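Transcriptional regulator KdgR (Pseudomonas aeruginosa, PDB 5Y6I) probably acts as a DNA-binding transcription factor of the IclR family, joining a helix-turn-helix domain to a C-terminal regulatory domain. Local coordinates at residues A102-R105 / D106-E110; A157-E161 / R162-E166; V136-Q139 / V140-L144; E79-R82 / V83-A87. All blocks are in the same frame, centred on the assembly; numbering follows the deposited sequence.

Three of the four local contacts lie in the C-terminal domain of an IclR-type regulator, the fourth on the helix leading to it. Contact 4, on helix 78-88 between the DNA-binding and C-terminal domains, has its centre about 31 to 37 Å from those of the others. Contact 1, ending helix 93-108, and contact 3, a beta turn beside strand 121-128, are neighbours, with centres about 17 Å and nearest atoms about 7 Å apart. Contact 2, at the turn into helix 162-171, lies about 30 Å from contact 1, centre to centre, yet its Glu163 and Pro160 approach Arg105 and Asp106 of the second subunit, residues that belong to contact 1 in this chain. Contact 4 also touches that subunit.

Contact 1: A102-R105 / D106-E110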
loop_
_atom_site.group_PDB
_atom_site.type_symbol
_atom_site.label_atom_id
_atom_site.label_comp_id
_atom_site.label_asym_id
_atom_site.label_seq_id
_atom_site.Cartn_x
_atom_site.Cartn_y
_atom_site.Cartn_z
ATOM N N ALA A 102 5.884 21.942 4.932
ATOM C CA ALA A 102 5.966 23.250 5.557
ATOM C C ALA A 102 7.341 23.479 6.172
ATOM O O ALA A 102 7.858 24.606 6.166
ATOM C CB ALA A 102 4.864 23.372 6.601
ATOM N N GLU A 103 7.956 22.418 6.694
ATOM C CA GLU A 103 9.309 22.543 7.212
ATOM C C GLU A 103 10.294 22.818 6.087
ATOM O O GLU A 103 11.161 23.688 6.220
ATOM C CB GLU A 103 9.681 21.286 8.001
ATOM C CG GLU A 103 8.603 20.945 9.047
ATOM C CD GLU A 103 8.879 19.691 9.880
ATOM O OE1 GLU A 103 8.846 19.794 11.126
ATOM O OE2 GLU A 103 9.098 18.602 9.299
ATOM N N LEU A 104 10.156 22.123 4.955
ATOM C CA LEU A 104 11.075 22.373 3.853
ATOM C C LEU A 104 10.914 23.793 3.344
ATOM O O LEU A 104 11.896 24.453 2.987
ATOM C CB LEU A 104 10.842 21.382 2.720
ATOM C CG LEU A 104 11.856 21.532 1.580
ATOM C CD1 LEU A 104 13.215 21.031 2.028
ATOM C CD2 LEU A 104 11.392 20.776 0.347
ATOM N N ARG A 105 9.678 24.288 3.314
ATOM C CA ARG A 105 9.479 25.679 2.938
ATOM C C ARG A 105 10.216 26.608 3.895
ATOM O O ARG A 105 10.850 27.573 3.464
ATOM C CB ARG A 105 7.984 25.997 2.898
ATOM C CG ARG A 105 7.640 27.415 2.442
ATOM C CD ARG A 105 7.479 28.309 3.649
ATOM N NE ARG A 105 6.907 27.609 4.811
ATOM C CZ ARG A 105 5.613 27.608 5.133
ATOM N NH1 ARG A 105 4.739 28.253 4.365
ATOM N NH2 ARG A 105 5.182 26.948 6.211
ATOM N N ASP A 106 10.171 26.320 5.196
ATOM C CA ASP A 106 10.720 27.262 6.165
ATOM C C ASP A 106 12.243 27.291 6.153
ATOM O O ASP A 106 12.837 28.300 6.549
ATOM C CB ASP A 106 10.212 26.932 7.566
ATOM C CG ASP A 106 8.724 27.127 7.698
ATOM O OD1 ASP A 106 8.134 27.764 6.799
ATOM O OD2 ASP A 106 8.143 26.639 8.686
ATOM N N VAL A 107 12.897 26.214 5.714
ATOM C CA VAL A 107 14.357 26.231 5.665
ATOM C C VAL A 107 14.872 26.867 4.377
ATOM O O VAL A 107 15.910 27.531 4.390
ATOM C CB VAL A 107 14.941 24.819 5.838
ATOM C CG1 VAL A 107 14.869 24.394 7.293
ATOM C CG2 VAL A 107 14.213 23.853 4.967
ATOM N N LEU A 108 14.175 26.678 3.264
ATOM C CA LEU A 108 14.563 27.308 2.013
ATOM C C LEU A 108 13.984 28.698 1.844
ATOM O O LEU A 108 14.532 29.489 1.065
ATOM C CB LEU A 108 14.117 26.448 0.833
ATOM C CG LEU A 108 14.609 25.004 0.908
ATOM C CD1 LEU A 108 14.045 24.184 -0.226
ATOM C CD2 LEU A 108 16.132 25.006 0.853
ATOM N N ASN A 109 12.911 29.012 2.568
ATOM C CA ASN A 109 12.038 30.134 2.245
ATOM C C ASN A 109 11.793 30.198 0.741
ATOM O O ASN A 109 11.963 31.230 0.096
ATOM C CB ASN A 109 12.595 31.455 2.763
ATOM C CG ASN A 109 11.524 32.538 2.858
ATOM O OD1 ASN A 109 10.324 32.242 2.866
ATOM N ND2 ASN A 109 11.953 33.795 2.934
ATOM N N GLU A 110 11.425 29.052 0.173
ATOM C CA GLU A 110 11.006 28.969 -1.213
ATOM C C GLU A 110 9.694 28.208 -1.266
ATOM O O GLU A 110 9.406 27.383 -0.394
ATOM C CB GLU A 110 12.079 28.293 -2.100
ATOM C CG GLU A 110 13.497 28.811 -1.870
ATOM C CD GLU A 110 13.932 29.796 -2.959
ATOM O OE1 GLU A 110 13.028 30.310 -3.659
ATOM O OE2 GLU A 110 15.154 30.084 -3.098
#
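Leu108 N bonds to Leu104 O at 3.2 Å and Val107 N to Glu103 O at 3.1 Å, keeping the backbone alpha-helical until Asn109, whose positive phi of 42° breaks the run and whose N makes a weak bond to Arg105 O. On the inward face Leu104 lies one turn before Leu108, and the two side chains meet at an oblique angle, Leu104 CG 3.9 Å from Leu108 CD1. With CG anti to its backbone N (chi1 -176°), Leu104 can send its CD1 branch forward along the helix; this CD1 also comes to 4.2 Å from Val107 CG2, that side chain lying nearly at a right angle to it. Leu104 and Leu108 both pack on Val229 of strand 223-232, and Leu104 is covered by Leu248 and Thr251 of helix 244-258 as well.

Another face is polar. Arg105 bends at chi2 and chi3, folding its chain back so that NE faces Asp106 OD1 as a salt bridge, the oxygen lying at the guanidinium edge and the guanidinium and carboxylate planes only 3° apart. The modelled separation is too short to be trusted, so the details of this pairing are doubtful. NE also makes a weak bond to Ala102 O. At the other end of the group, NH1 reaches the Glu128 carboxylate and Gln129 O, so the guanidinium is held by partners from both the helix and the end of strand 121-128. Arg105 CG lies 3.3 Å from Glu110 O, where the chain doubles round. The whole is a helix C-terminus closed by a left-handed residue, leading into strand 111-118 of the regulatory domain's antiparallel sheet.

Contact 2: A157-E161 / R162-E166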
loop_
_atom_site.group_PDB
_atom_site.type_symbol
_atom_site.label_atom_id
_atom_site.label_comp_id
_atom_site.label_asym_id
_atom_site.label_seq_id
_atom_site.Cartn_x
_atom_site.Cartn_y
_atom_site.Cartn_z
ATOM N N ALA A 157 9.277 9.977 -15.380
ATOM C CA ALA A 157 10.451 9.161 -15.112
ATOM C C ALA A 157 10.083 7.898 -14.346
ATOM O O ALA A 157 10.695 6.848 -14.563
ATOM C CB ALA A 157 11.492 9.970 -14.339
ATOM N N PHE A 158 9.074 7.970 -13.472
ATOM C CA PHE A 158 8.828 6.901 -12.526
ATOM C C PHE A 158 7.537 6.124 -12.751
ATOM O O PHE A 158 7.476 4.962 -12.348
ATOM C CB PHE A 158 8.858 7.459 -11.101
ATOM C CG PHE A 158 10.231 7.841 -10.650
ATOM C CD1 PHE A 158 10.743 9.097 -10.922
ATOM C CD2 PHE A 158 11.042 6.915 -10.010
ATOM C CE1 PHE A 158 12.025 9.444 -10.529
ATOM C CE2 PHE A 158 12.328 7.255 -9.617
ATOM C CZ PHE A 158 12.819 8.527 -9.878
ATOM N N LEU A 159 6.524 6.689 -13.388
ATOM C CA LEU A 159 5.312 5.923 -13.643
ATOM C C LEU A 159 5.465 5.047 -14.862
ATOM O O LEU A 159 6.316 5.281 -15.725
ATOM C CB LEU A 159 4.115 6.838 -13.834
ATOM C CG LEU A 159 3.792 7.637 -12.600
ATOM C CD1 LEU A 159 3.461 8.994 -13.063
ATOM C CD2 LEU A 159 2.712 6.926 -11.726
ATOM N N PRO A 160 4.631 4.006 -14.972
ATOM C CA PRO A 160 4.622 3.212 -16.196
ATOM C C PRO A 160 4.411 4.064 -17.438
ATOM O O PRO A 160 3.777 5.117 -17.405
ATOM C CB PRO A 160 3.453 2.239 -15.969
ATOM C CG PRO A 160 3.334 2.125 -14.546
ATOM C CD PRO A 160 3.624 3.485 -14.022
ATOM N N GLU A 161 4.983 3.586 -18.538
ATOM C CA GLU A 161 4.812 4.247 -19.818
ATOM C C GLU A 161 3.346 4.309 -20.202
ATOM O O GLU A 161 2.906 5.273 -20.836
ATOM C CB GLU A 161 5.656 3.519 -20.869
ATOM C CG GLU A 161 5.123 3.500 -22.289
ATOM C CD GLU A 161 5.130 4.877 -22.929
ATOM O OE1 GLU A 161 5.797 5.803 -22.404
ATOM O OE2 GLU A 161 4.467 5.022 -23.973
ATOM N N ARG A 162 2.564 3.344 -19.733
ATOM C CA ARG A 162 1.208 3.152 -20.222
ATOM C C ARG A 162 0.253 4.217 -19.687
ATOM O O ARG A 162 -0.654 4.658 -20.402
ATOM C CB ARG A 162 0.743 1.742 -19.852
ATOM C CG ARG A 162 -0.738 1.534 -19.965
ATOM C CD ARG A 162 -1.109 1.208 -21.394
ATOM N NE ARG A 162 -2.543 1.355 -21.597
ATOM C CZ ARG A 162 -3.268 0.528 -22.341
ATOM N NH1 ARG A 162 -2.700 -0.522 -22.918
ATOM N NH2 ARG A 162 -4.569 0.736 -22.484
ATOM N N GLU A 163 0.427 4.653 -18.445
ATOM C CA GLU A 163 -0.486 5.658 -17.923
ATOM C C GLU A 163 0.001 7.092 -18.134
ATOM O O GLU A 163 -0.652 8.025 -17.654
ATOM C CB GLU A 163 -0.784 5.411 -16.444
ATOM C CG GLU A 163 0.354 4.877 -15.615
ATOM C CD GLU A 163 -0.054 4.704 -14.161
ATOM O OE1 GLU A 163 0.384 3.732 -13.523
ATOM O OE2 GLU A 163 -0.832 5.546 -13.666
ATOM N N VAL A 164 1.110 7.295 -18.841
ATOM C CA VAL A 164 1.519 8.634 -19.224
ATOM C C VAL A 164 1.334 8.891 -20.716
ATOM O O VAL A 164 1.110 10.043 -21.107
ATOM C CB VAL A 164 2.979 8.924 -18.804
ATOM C CG1 VAL A 164 3.244 8.529 -17.381
ATOM C CG2 VAL A 164 3.978 8.335 -19.744
ATOM N N ALA A 165 1.362 7.846 -21.547
ATOM C CA ALA A 165 1.565 8.023 -22.978
ATOM C C ALA A 165 0.421 8.788 -23.629
ATOM O O ALA A 165 0.657 9.641 -24.493
ATOM C CB ALA A 165 1.754 6.661 -23.647
ATOM N N GLU A 166 -0.825 8.500 -23.244
ATOM C CA GLU A 166 -1.945 9.121 -23.946
ATOM C C GLU A 166 -1.918 10.634 -23.783
ATOM O O GLU A 166 -1.933 11.371 -24.772
ATOM C CB GLU A 166 -3.282 8.565 -23.466
ATOM C CG GLU A 166 -4.461 9.392 -23.996
ATOM C CD GLU A 166 -5.805 8.919 -23.481
ATOM O OE1 GLU A 166 -6.603 8.407 -24.305
ATOM O OE2 GLU A 166 -6.057 9.061 -22.255
#
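Leu159 and Val164 meet across a short helix-to-helix connection in the C-terminal domain, where Leu159 and Pro160 link helix 150-158 to helix 162-171 and fold over the first turn of the second helix. The more closely packed side gathers round Val164. Leu159 CB lies 4.0 Å from Val164 CG1, and the same methyl is 3.5 Å from Pro160 O, so Val164 fills the inside of the corner. Its CG1 is placed there by a chi1 of -48°, anti to its own carbonyl carbon, while CG2 turns over Glu161 O. That carbonyl takes two weak backbone bonds, from Val164 N at 3.4 Å and from Ala165 N at 3.1 Å. Trp117 of strand 111-118 adjoins both Leu159 and Glu163, tying the corner to the sheet.

The outer side is looser. Arg162 is exposed, and its CB meets little more than the backbone of Glu161. Glu161 reaches forward with a chain bent at chi2, its carboxylate passing Ala165 CB and pairing with Arg168 one turn further along the helix, which is where its charge is chiefly answered. Towards the second subunit, Pro160 and Arg162 pack on Asp106 of that chain, while Glu163 forms a long, weak ion pair with Arg105 of the second subunit and brings OE1 close to the like-charged Asp106 beside it. Within its own chain, the extended Glu163 crosses the proline ring obliquely and brings its OE1 to 3.3 Å from Pro160 CD.

Contact 3: V136-Q139 / V140-L144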
loop_
_atom_site.group_PDB
_atom_site.type_symbol
_atom_site.label_atom_id
_atom_site.label_comp_id
_atom_site.label_asym_id
_atom_site.label_seq_id
_atom_site.Cartn_x
_atom_site.Cartn_y
_atom_site.Cartn_z
ATOM N N VAL A 136 6.616 34.118 -6.495
ATOM C CA VAL A 136 5.926 33.272 -7.462
ATOM C C VAL A 136 5.431 32.029 -6.748
ATOM O O VAL A 136 6.023 31.560 -5.766
ATOM C CB VAL A 136 6.844 32.870 -8.627
ATOM C CG1 VAL A 136 7.243 34.066 -9.458
ATOM C CG2 VAL A 136 8.032 32.135 -8.089
ATOM N N VAL A 137 4.351 31.461 -7.282
ATOM C CA VAL A 137 3.657 30.345 -6.660
ATOM C C VAL A 137 3.060 29.462 -7.747
ATOM O O VAL A 137 2.801 29.899 -8.865
ATOM C CB VAL A 137 2.559 30.844 -5.684
ATOM C CG1 VAL A 137 3.166 31.646 -4.549
ATOM C CG2 VAL A 137 1.544 31.737 -6.421
ATOM N N THR A 138 2.881 28.195 -7.430
ATOM C CA THR A 138 1.802 27.467 -8.062
ATOM C C THR A 138 0.579 27.633 -7.168
ATOM O O THR A 138 0.666 28.168 -6.062
ATOM C CB THR A 138 2.185 26.004 -8.264
ATOM O OG1 THR A 138 3.541 25.939 -8.718
ATOM C CG2 THR A 138 1.300 25.356 -9.305
ATOM N N GLN A 139 -0.577 27.212 -7.648
ATOM C CA GLN A 139 -1.724 27.195 -6.764
ATOM C C GLN A 139 -2.357 25.812 -6.749
ATOM O O GLN A 139 -2.272 25.048 -7.711
ATOM C CB GLN A 139 -2.728 28.282 -7.144
ATOM C CG GLN A 139 -3.515 28.042 -8.381
ATOM C CD GLN A 139 -4.204 29.307 -8.826
ATOM O OE1 GLN A 139 -3.578 30.197 -9.406
ATOM N NE2 GLN A 139 -5.493 29.418 -8.524
ATOM N N VAL A 140 -2.938 25.479 -5.606
ATOM C CA VAL A 140 -3.639 24.219 -5.458
ATOM C C VAL A 140 -4.672 24.129 -6.559
ATOM O O VAL A 140 -5.382 25.100 -6.835
ATOM C CB VAL A 140 -4.268 24.145 -4.056
ATOM C CG1 VAL A 140 -5.134 22.912 -3.900
ATOM C CG2 VAL A 140 -3.172 24.166 -2.998
ATOM N N GLY A 141 -4.726 22.977 -7.229
ATOM C CA GLY A 141 -5.598 22.805 -8.369
ATOM C C GLY A 141 -4.943 23.052 -9.711
ATOM O O GLY A 141 -5.578 22.811 -10.744
ATOM N N SER A 142 -3.704 23.526 -9.739
ATOM C CA SER A 142 -3.020 23.700 -11.008
ATOM C C SER A 142 -2.615 22.342 -11.544
ATOM O O SER A 142 -2.190 21.468 -10.786
ATOM C CB SER A 142 -1.790 24.592 -10.845
ATOM O OG SER A 142 -2.150 25.977 -10.833
ATOM N N VAL A 143 -2.797 22.154 -12.847
ATOM C CA VAL A 143 -2.308 20.983 -13.572
ATOM C C VAL A 143 -1.098 21.429 -14.385
ATOM O O VAL A 143 -1.200 22.366 -15.179
ATOM C CB VAL A 143 -3.384 20.381 -14.494
ATOM C CG1 VAL A 143 -2.843 19.146 -15.191
ATOM C CG2 VAL A 143 -4.647 20.050 -13.707
ATOM N N LEU A 144 0.055 20.758 -14.191
ATOM C CA LEU A 144 1.291 21.142 -14.864
ATOM C C LEU A 144 1.520 20.273 -16.104
ATOM O O LEU A 144 0.925 19.199 -16.241
ATOM C CB LEU A 144 2.467 21.024 -13.885
ATOM C CG LEU A 144 2.251 21.529 -12.450
ATOM C CD1 LEU A 144 3.434 21.236 -11.559
ATOM C CD2 LEU A 144 1.965 23.028 -12.464
#
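Gln139 and Ser142 are the ends of a type II beta turn, closed by Ser142 N, which bonds to Gln139 O at 2.9 Å with an N-H...O angle of 152°. The donor stands 29° out of the carbonyl plane. Ser142 OG adds a weak bond to the same oxygen, because its hydroxyl sits beside its own backbone N (chi1 -81°) and thus leans back over the turn. Val140 and Gly141 occupy the corner; the positive phi of Gly141 is the one a glycine commonly supplies at the third position of this turn.

Beneath it, Thr138 points its methyl across the mouth of the turn, CG2 being 4.0 Å from Leu144 CD2. Thr138 and Leu144 in turn rest on Phe113 of strand 111-118 and Val124 of strand 121-128. Backbone hydrogen bonds of Gly141 and Ser142 with Val124, and of Leu144 with Ala122, align the chain from the corner onward with strand 121-128 at the margin of the five-stranded sheet. Between the turn's two legs, Thr138 CG2 comes to 3.5 Å from Ser142 CB.

Contact 4: E79-R82 / V83-A87; sequences EALR and VGLAA
Leu81 and Leu85, one helical turn apart, carry the side-chain contact along helix 78-88, with Leu81 CD1 3.6 Å from Leu85 CG. Their different first torsions bring this about. Leu81 holds CG anti to its backbone N (chi1 171°), which lets its CD1 branch reach on toward Leu85, while CD2 turns back; Leu85, with chi1 -63°, sets CG anti to its carbonyl carbon and leans back to meet it. The pair overlaps obliquely, and Leu81 CD1 lies near CG and both methyls of Leu85. Leu85 CG also rests on Leu81 O, the carbonyl that accepts Leu85 N at 2.8 Å.

Val83 places CG2 3.6 Å from Glu79 O, over the acceptor of its own N-H, a backbone bond of 3.2 Å. On another side of the helix, Arg82 bends at chi3 and turns one face of its guanidinium to Glu79 OE2, which stands above the centre of that plane. The interaction is therefore a long salt bridge through charge alone, with no N-H aimed at the oxygen. Arg82 NE also has a weak bond to Arg78 O.

Phe64, in the loop between helix 49-61 and strand 65-67, covers Glu79 and Val83. Across the dimer, Ala80 packs on Val83 of the second subunit and Leu81 on its Met91, so this connecting helix, which leads on to helix 93-108, lies against the other chain.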
loop_
_atom_site.group_PDB
_atom_site.type_symbol
_atom_site.label_atom_id
_atom_site.label_comp_id
_atom_site.label_asym_id
_atom_site.label_seq_id
_atom_site.Cartn_x
_atom_site.Cartn_y
_atom_site.Cartn_z
ATOM N N GLU A 79 -2.677 -12.352 12.743
ATOM C CA GLU A 79 -2.793 -11.068 13.430
ATOM C C GLU A 79 -1.766 -10.070 12.915
ATOM O O GLU A 79 -2.057 -8.877 12.787
ATOM C CB GLU A 79 -2.646 -11.250 14.936
ATOM C CG GLU A 79 -3.939 -11.629 15.603
ATOM C CD GLU A 79 -5.093 -10.811 15.077
ATOM O OE1 GLU A 79 -4.948 -9.571 14.938
ATOM O OE2 GLU A 79 -6.142 -11.408 14.779
ATOM N N ALA A 80 -0.558 -10.539 12.614
ATOM C CA ALA A 80 0.427 -9.664 11.998
ATOM C C ALA A 80 -0.078 -9.147 10.659
ATOM O O ALA A 80 0.079 -7.963 10.337
ATOM C CB ALA A 80 1.754 -10.407 11.828
ATOM N N LEU A 81 -0.700 -10.022 9.869
ATOM C CA LEU A 81 -1.200 -9.608 8.567
ATOM C C LEU A 81 -2.339 -8.603 8.698
ATOM O O LEU A 81 -2.410 -7.634 7.938
ATOM C CB LEU A 81 -1.655 -10.842 7.776
ATOM C CG LEU A 81 -2.409 -10.606 6.464
ATOM C CD1 LEU A 81 -1.584 -9.763 5.517
ATOM C CD2 LEU A 81 -2.811 -11.929 5.811
ATOM N N ARG A 82 -3.252 -8.815 9.643
ATOM C CA ARG A 82 -4.454 -7.988 9.668
ATOM C C ARG A 82 -4.149 -6.567 10.134
ATOM O O ARG A 82 -4.719 -5.601 9.603
ATOM C CB ARG A 82 -5.515 -8.633 10.541
ATOM C CG ARG A 82 -6.124 -9.857 9.868
ATOM C CD ARG A 82 -7.053 -10.642 10.767
ATOM N NE ARG A 82 -6.487 -11.930 11.153
ATOM C CZ ARG A 82 -7.198 -12.907 11.702
ATOM N NH1 ARG A 82 -6.619 -14.058 12.036
ATOM N NH2 ARG A 82 -8.496 -12.726 11.916
ATOM N N VAL A 83 -3.260 -6.420 11.125
ATOM C CA VAL A 83 -2.799 -5.093 11.529
ATOM C C VAL A 83 -2.110 -4.402 10.363
ATOM O O VAL A 83 -2.378 -3.228 10.053
ATOM C CB VAL A 83 -1.860 -5.193 12.747
ATOM C CG1 VAL A 83 -1.074 -3.881 12.948
ATOM C CG2 VAL A 83 -2.640 -5.578 13.997
ATOM N N GLY A 84 -1.205 -5.130 9.701
ATOM C CA GLY A 84 -0.481 -4.573 8.573
ATOM C C GLY A 84 -1.386 -4.115 7.448
ATOM O O GLY A 84 -1.168 -3.051 6.864
ATOM N N LEU A 85 -2.418 -4.902 7.131
ATOM C CA LEU A 85 -3.339 -4.483 6.075
ATOM C C LEU A 85 -4.174 -3.285 6.500
ATOM O O LEU A 85 -4.633 -2.515 5.641
ATOM C CB LEU A 85 -4.268 -5.626 5.663
ATOM C CG LEU A 85 -3.685 -6.900 5.036
ATOM C CD1 LEU A 85 -4.807 -7.912 4.829
ATOM C CD2 LEU A 85 -2.946 -6.634 3.728
ATOM N N ALA A 86 -4.434 -3.144 7.800
ATOM C CA ALA A 86 -5.087 -1.941 8.292
ATOM C C ALA A 86 -4.187 -0.736 8.074
ATOM O O ALA A 86 -4.645 0.318 7.614
ATOM C CB ALA A 86 -5.429 -2.085 9.777
ATOM N N ALA A 87 -2.892 -0.897 8.364
ATOM C CA ALA A 87 -1.916 0.150 8.101
ATOM C C ALA A 87 -1.922 0.540 6.634
ATOM O O ALA A 87 -2.090 1.711 6.290
ATOM C CB ALA A 87 -0.520 -0.319 8.523
#